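Local coordinates for protein transcriptional activator, putative (Pyrococcus furiosus, PDB 1RTW) that is of unknown function but belongs to the all-helical TENA/THI-4/PQQC family and is possibly a transcriptional activator, at residues N12-F17 with E189-V194. Numbering follows the deposited sequence.
Sequences NIWRRF and EVFKEV
The indole of Trp-14 and the ring of Phe-191 lie in almost parallel planes, 8° apart, but are displaced so far that only their borders come together: the Phe-191 ring centre is 5.8 Å from that of the six-membered ring of Trp-14. The pair joins the short helix 11-15, near the start of the chain, to the long helix 181-201 in the all-helical fold of the TENA/THI-4/PQQC family. Touch is made by CZ2 of Trp-14 and CZ of Phe-191, 3.6 Å apart, while CE1 of Phe-191 comes to 3.9 Å from NE1 of Trp-14. One face of the indole takes CZ of Phe-17, which sits off-centre 3.5 Å above its plane; a face of the Phe-17 ring in turn meets the backbone O of Trp-14. With CG anti to the backbone N (chi1 -172°), the Phe-191 ring swings across to Trp-14; the two side chains cross at about a right angle, although their ring planes stay nearly parallel. Phe-191 also packs against Cys-127 of helix 118-142, whose Lys-130 touches Trp-14. No hydrogen bond links the two segments themselves; the indole NE1 is hydrogen-bonded to OG of Ser-195, one turn on from Phe-191 in helix 181-201, and the same hydroxyl is also hydrogen-bonded to the backbone O of Phe-191, tying both aromatic residues to one group. Beside the rings Ile-13, which also packs on Lys-196 and Leu-199, makes a looser approach, its CD1 4.4 Å from the backbone O of Lys-192.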
loop_
_atom_site.group_PDB
_atom_site.type_symbol
_atom_site.label_atom_id
_atom_site.label_comp_id
_atom_site.label_asym_id
_atom_site.label_seq_id
_atom_site.Cartn_x
_atom_site.Cartn_y
_atom_site.Cartn_z
ATOM N N ASN B 12 -28.299 7.825 -15.774
ATOM C CA ASN B 12 -28.127 8.042 -17.204
ATOM C C ASN B 12 -27.077 7.076 -17.765
ATOM O O ASN B 12 -27.278 6.478 -18.824
ATOM C CB ASN B 12 -27.746 9.500 -17.489
ATOM C CG ASN B 12 -28.444 10.059 -18.728
ATOM O OD1 ASN B 12 -29.147 11.072 -18.653
ATOM N ND2 ASN B 12 -28.255 9.398 -19.870
ATOM N N ILE B 13 -25.988 6.883 -17.024
ATOM C CA ILE B 13 -24.931 5.970 -17.449
ATOM C C ILE B 13 -25.393 4.519 -17.328
ATOM O O ILE B 13 -25.160 3.714 -18.226
ATOM C CB ILE B 13 -23.642 6.168 -16.624
ATOM C CG1 ILE B 13 -23.125 7.595 -16.815
ATOM C CG2 ILE B 13 -22.573 5.156 -17.052
ATOM C CD1 ILE B 13 -21.873 7.912 -16.015
ATOM N N TRP B 14 -26.057 4.191 -16.223
ATOM C CA TRP B 14 -26.548 2.829 -16.015
ATOM C C TRP B 14 -27.577 2.418 -17.059
ATOM O O TRP B 14 -27.619 1.260 -17.469
ATOM C CB TRP B 14 -27.123 2.661 -14.603
ATOM C CG TRP B 14 -26.053 2.537 -13.555
ATOM C CD1 TRP B 14 -24.938 3.320 -13.423
ATOM C CD2 TRP B 14 -25.973 1.552 -12.518
ATOM N NE1 TRP B 14 -24.171 2.877 -12.380
ATOM C CE2 TRP B 14 -24.779 1.784 -11.808
ATOM C CE3 TRP B 14 -26.790 0.483 -12.125
ATOM C CZ2 TRP B 14 -24.381 1.002 -10.723
ATOM C CZ3 TRP B 14 -26.396 -0.296 -11.044
ATOM C CH2 TRP B 14 -25.198 -0.032 -10.361
ATOM N N ARG B 15 -28.389 3.377 -17.503
ATOM C CA ARG B 15 -29.412 3.110 -18.509
ATOM C C ARG B 15 -28.751 2.598 -19.782
ATOM O O ARG B 15 -29.322 1.772 -20.496
ATOM C CB ARG B 15 -30.224 4.375 -18.812
ATOM C CG ARG B 15 -31.615 4.095 -19.367
ATOM C CD ARG B 15 -32.287 5.358 -19.883
ATOM N NE ARG B 15 -32.366 6.409 -18.868
ATOM C CZ ARG B 15 -31.790 7.606 -18.979
ATOM N NH1 ARG B 15 -31.085 7.908 -20.063
ATOM N NH2 ARG B 15 -31.912 8.498 -18.003
ATOM N N ARG B 16 -27.536 3.078 -20.045
ATOM C CA ARG B 16 -26.784 2.659 -21.220
ATOM C C ARG B 16 -26.407 1.172 -21.174
ATOM O O ARG B 16 -26.172 0.568 -22.222
ATOM C CB ARG B 16 -25.552 3.546 -21.448
ATOM C CG ARG B 16 -25.848 4.954 -21.992
ATOM C CD ARG B 16 -24.555 5.749 -22.163
ATOM N NE ARG B 16 -24.767 7.117 -22.632
ATOM C CZ ARG B 16 -23.820 8.053 -22.654
ATOM N NH1 ARG B 16 -22.591 7.771 -22.232
ATOM N NH2 ARG B 16 -24.096 9.274 -23.101
ATOM N N PHE B 17 -26.331 0.577 -19.979
ATOM C CA PHE B 17 -26.047 -0.861 -19.906
ATOM C C PHE B 17 -27.218 -1.707 -19.391
ATOM O O PHE B 17 -27.090 -2.911 -19.159
ATOM C CB PHE B 17 -24.720 -1.194 -19.190
ATOM C CG PHE B 17 -24.676 -0.849 -17.721
ATOM C CD1 PHE B 17 -25.240 -1.698 -16.775
ATOM C CD2 PHE B 17 -23.962 0.268 -17.276
ATOM C CE1 PHE B 17 -25.090 -1.454 -15.410
ATOM C CE2 PHE B 17 -23.802 0.527 -15.915
ATOM C CZ PHE B 17 -24.364 -0.338 -14.978
ATOM N N GLU B 189 -17.777 10.575 -6.678
ATOM C CA GLU B 189 -16.951 10.633 -7.876
ATOM C C GLU B 189 -16.456 9.248 -8.284
ATOM O O GLU B 189 -16.447 8.912 -9.465
ATOM C CB GLU B 189 -15.751 11.568 -7.674
ATOM C CG GLU B 189 -16.065 13.052 -7.869
ATOM C CD GLU B 189 -16.624 13.366 -9.257
ATOM O OE1 GLU B 189 -16.180 12.747 -10.251
ATOM O OE2 GLU B 189 -17.520 14.234 -9.351
ATOM N N VAL B 190 -16.025 8.455 -7.308
ATOM C CA VAL B 190 -15.548 7.114 -7.596
ATOM C C VAL B 190 -16.683 6.264 -8.164
ATOM O O VAL B 190 -16.479 5.536 -9.140
ATOM C CB VAL B 190 -14.892 6.457 -6.353
ATOM C CG1 VAL B 190 -14.630 4.989 -6.599
ATOM C CG2 VAL B 190 -13.571 7.144 -6.049
ATOM N N PHE B 191 -17.882 6.402 -7.596
ATOM C CA PHE B 191 -19.044 5.644 -8.071
ATOM C C PHE B 191 -19.325 5.975 -9.541
ATOM O O PHE B 191 -19.628 5.088 -10.348
ATOM C CB PHE B 191 -20.285 5.939 -7.210
ATOM C CG PHE B 191 -21.474 5.055 -7.527
ATOM C CD1 PHE B 191 -22.337 5.362 -8.583
ATOM C CD2 PHE B 191 -21.706 3.893 -6.792
ATOM C CE1 PHE B 191 -23.407 4.521 -8.905
ATOM C CE2 PHE B 191 -22.770 3.046 -7.103
ATOM C CZ PHE B 191 -23.623 3.360 -8.163
ATOM N N LYS B 192 -19.227 7.261 -9.874
ATOM C CA LYS B 192 -19.443 7.734 -11.236
ATOM C C LYS B 192 -18.413 7.124 -12.180
ATOM O O LYS B 192 -18.759 6.599 -13.240
ATOM C CB LYS B 192 -19.333 9.260 -11.286
ATOM C CG LYS B 192 -19.364 9.856 -12.688
ATOM C CD LYS B 192 -19.344 11.379 -12.647
ATOM C CE LYS B 192 -20.581 11.923 -11.942
ATOM N NZ LYS B 192 -20.517 13.397 -11.752
ATOM N N GLU B 193 -17.151 7.170 -11.770
ATOM C CA GLU B 193 -16.067 6.647 -12.580
ATOM C C GLU B 193 -16.190 5.132 -12.752
ATOM O O GLU B 193 -16.008 4.626 -13.859
ATOM C CB GLU B 193 -14.719 7.050 -11.964
ATOM C CG GLU B 193 -13.505 6.889 -12.875
ATOM C CD GLU B 193 -13.498 7.827 -14.088
ATOM O OE1 GLU B 193 -12.628 7.636 -14.971
ATOM O OE2 GLU B 193 -14.334 8.762 -14.160
ATOM N N VAL B 194 -16.540 4.413 -11.681
ATOM C CA VAL B 194 -16.688 2.963 -11.788
ATOM C C VAL B 194 -17.858 2.636 -12.722
ATOM O O VAL B 194 -17.802 1.664 -13.485
ATOM C CB VAL B 194 -16.857 2.267 -10.399
ATOM C CG1 VAL B 194 -17.133 0.764 -10.570
ATOM C CG2 VAL B 194 -15.602 2.449 -9.575
#